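Local coordinates for protein glucose-6-phosphate acetyltransferase 1 (Arabidopsis thaliana, PDB 3T90) that transfers an acetyl group from acetyl-CoA to the amine of D-glucosamine 6-phosphate, giving N-acetyl-D-glucosamine 6-phosphate, a step in UDP-N-acetylglucosamine biosynthesis, at residues G18-E21 and L22-Q25. Residues are numbered along the deposited sequence; the frame is centred on the assembly and turned at random.
Sequences GFIE and LLGQ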
ATOM      1  N   GLY A  18       6.311 -21.126 -13.268  1.00 10.60           N
ATOM      2  CA  GLY A  18       6.786 -21.129 -11.884  1.00 10.56           C
ATOM      3  C   GLY A  18       6.642 -19.821 -11.125  1.00 10.32           C
ATOM      4  O   GLY A  18       7.350 -19.640 -10.091  1.00 10.47           O
ATOM      5  N   PHE A  19       5.734 -18.981 -11.608  1.00 10.42           N
ATOM      6  CA  PHE A  19       5.421 -17.700 -10.861  1.00  8.27           C
ATOM      7  C   PHE A  19       4.885 -17.930  -9.444  1.00  8.48           C
ATOM      8  O   PHE A  19       5.434 -17.365  -8.483  1.00  7.31           O
ATOM      9  CB  PHE A  19       4.508 -16.847 -11.721  1.00 10.35           C
ATOM     10  CG  PHE A  19       4.106 -15.569 -11.047  1.00  8.98           C
ATOM     11  CD1 PHE A  19       5.027 -14.536 -10.822  1.00  9.10           C
ATOM     12  CD2 PHE A  19       2.817 -15.415 -10.632  1.00  9.23           C
ATOM     13  CE1 PHE A  19       4.596 -13.355 -10.227  1.00 10.56           C
ATOM     14  CE2 PHE A  19       2.389 -14.234 -10.019  1.00  8.93           C
ATOM     15  CZ  PHE A  19       3.308 -13.222  -9.822  1.00  9.88           C
ATOM     16  N   ILE A  20       3.844 -18.726  -9.279  1.00  8.21           N
ATOM     17  CA  ILE A  20       3.281 -18.939  -7.967  1.00  8.68           C
ATOM     18  C   ILE A  20       4.297 -19.707  -7.093  1.00  9.41           C
ATOM     19  O   ILE A  20       4.524 -19.333  -5.922  1.00  9.88           O
ATOM     20  CB  ILE A  20       1.953 -19.725  -8.084  1.00  9.85           C
ATOM     21  CG1 ILE A  20       0.958 -18.903  -8.952  1.00  9.04           C
ATOM     22  CG2 ILE A  20       1.360 -20.093  -6.660  1.00 13.36           C
ATOM     23  CD1 ILE A  20       0.573 -17.554  -8.235  1.00 10.52           C
ATOM     24  N   GLU A  21       4.999 -20.670  -7.690  1.00 11.16           N
ATOM     25  CA  GLU A  21       6.071 -21.377  -6.951  1.00 10.51           C
ATOM     26  C   GLU A  21       7.121 -20.406  -6.401  1.00  9.54           C
ATOM     27  O   GLU A  21       7.544 -20.577  -5.238  1.00 11.58           O
ATOM     28  CB  GLU A  21       6.688 -22.445  -7.826  1.00 12.19           C
ATOM     29  CG  GLU A  21       5.657 -23.555  -8.200  1.00 16.58           C
ATOM     30  CD  GLU A  21       5.099 -23.305  -9.591  1.00 21.10           C
ATOM     31  OE1 GLU A  21       4.561 -22.193  -9.917  1.00 15.88           O
ATOM     32  OE2 GLU A  21       5.220 -24.255 -10.446  1.00 32.52           O
ATOM     33  N   LEU A  22       7.519 -19.394  -7.171  1.00  8.84           N
ATOM     34  CA  LEU A  22       8.520 -18.442  -6.706  1.00  7.85           C
ATOM     35  C   LEU A  22       7.928 -17.602  -5.576  1.00  7.52           C
ATOM     36  O   LEU A  22       8.644 -17.347  -4.566  1.00  8.78           O
ATOM     37  CB  LEU A  22       8.912 -17.565  -7.887  1.00  9.64           C
ATOM     38  CG  LEU A  22       9.729 -16.351  -7.489  1.00  9.36           C
ATOM     39  CD1 LEU A  22      11.075 -16.769  -6.791  1.00 13.32           C
ATOM     40  CD2 LEU A  22       9.978 -15.424  -8.714  1.00 12.96           C
ATOM     41  N   LEU A  23       6.655 -17.161  -5.726  1.00  8.41           N
ATOM     42  CA  LEU A  23       6.037 -16.417  -4.602  1.00  8.67           C
ATOM     43  C   LEU A  23       6.081 -17.212  -3.285  1.00  8.31           C
ATOM     44  O   LEU A  23       6.144 -16.603  -2.226  1.00  9.83           O
ATOM     45  CB  LEU A  23       4.603 -15.967  -4.898  1.00  7.71           C
ATOM     46  CG  LEU A  23       4.492 -14.886  -5.976  1.00  9.98           C
ATOM     47  CD1 LEU A  23       3.027 -14.640  -6.402  1.00 11.60           C
ATOM     48  CD2 LEU A  23       5.184 -13.543  -5.529  1.00 11.70           C
ATOM     49  N   GLY A  24       6.007 -18.534  -3.382  1.00  8.19           N
ATOM     50  CA  GLY A  24       6.045 -19.408  -2.213  1.00  8.14           C
ATOM     51  C   GLY A  24       7.383 -19.313  -1.456  1.00 11.92           C
ATOM     52  O   GLY A  24       7.424 -19.715  -0.303  1.00 11.87           O
ATOM     53  N   GLN A  25       8.423 -18.772  -2.051  1.00  9.70           N
ATOM     54  CA  GLN A  25       9.701 -18.498  -1.343  1.00 10.05           C
ATOM     55  C   GLN A  25       9.621 -17.234  -0.479  1.00 11.89           C
ATOM     56  O   GLN A  25      10.494 -17.022   0.385  1.00 13.54           O
ATOM     57  CB  GLN A  25      10.869 -18.358  -2.334  1.00  9.06           C
ATOM     58  CG  GLN A  25      11.036 -19.695  -3.102  1.00 12.08           C
ATOM     59  CD  GLN A  25      12.383 -19.704  -3.852  1.00 12.10           C
ATOM     60  OE1 GLN A  25      13.364 -19.074  -3.457  1.00 15.26           O
ATOM     61  NE2 GLN A  25      12.408 -20.399  -4.975  1.00 18.45           N
TER
HETATM   62  O   HOH W   1      10.169 -21.799  -5.992  1.00 29.02           O
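Leu23 lays its isobutyl group over one face of the Phe19 ring, one helical turn back along the short helix 19-23. Branch CD1 does the touching, 3.7 Å from both CE2 and CZ of Phe19: it comes down on this face beside the CE2-CZ edge, while CG stands higher, roughly over CZ. With CG anti to the backbone N (chi1 178°), Phe19 swings its ring outward from the helix, and Leu23, its CG beside its own backbone N, folds back over it. Ile20 adds a looser apolar contact, its CD1 4.2 Å from Leu23 CD1.

The backbone fixes this i to i+4 spacing. Leu23 N donates to Phe19 O at 3.0 Å, nearly straight at 166°, and Leu22 N binds the carbonyl O of Gly18, 2.9 Å away. Gly18 is the N-cap and has a positive phi of 76°, a conformation glycine adopts without strain. Gly24 N makes one i to i+4 bond to Ile20 O, 3.0 Å off, and a weak i to i+3 bond to Glu21 O. Glu21 O also receives a weak bond from a water, which accepts from Gln25 NE2. The Gln25 amide suits its place by offering both donor and acceptor: NE2 also binds Asp92 OD1, and OE1 accepts from Ser93 N, tying this part of the chain to the loop after strand 82-91.

Branched apolar side chains suit the buried Leu22 and Leu23. Leu23 lies close to Asp88, a probable substrate-binding residue. Phe19's flat ring offers a face to Leu23 and meets Phe76 of the second subunit edge-to-face; that Phe76 also covers Ile20 and Leu23. Leu22 rests on Ile64 and Val90, and with Phe19 and Leu23 on Thr67, seating this GNAT-fold helix on strands 63-74 and 82-91.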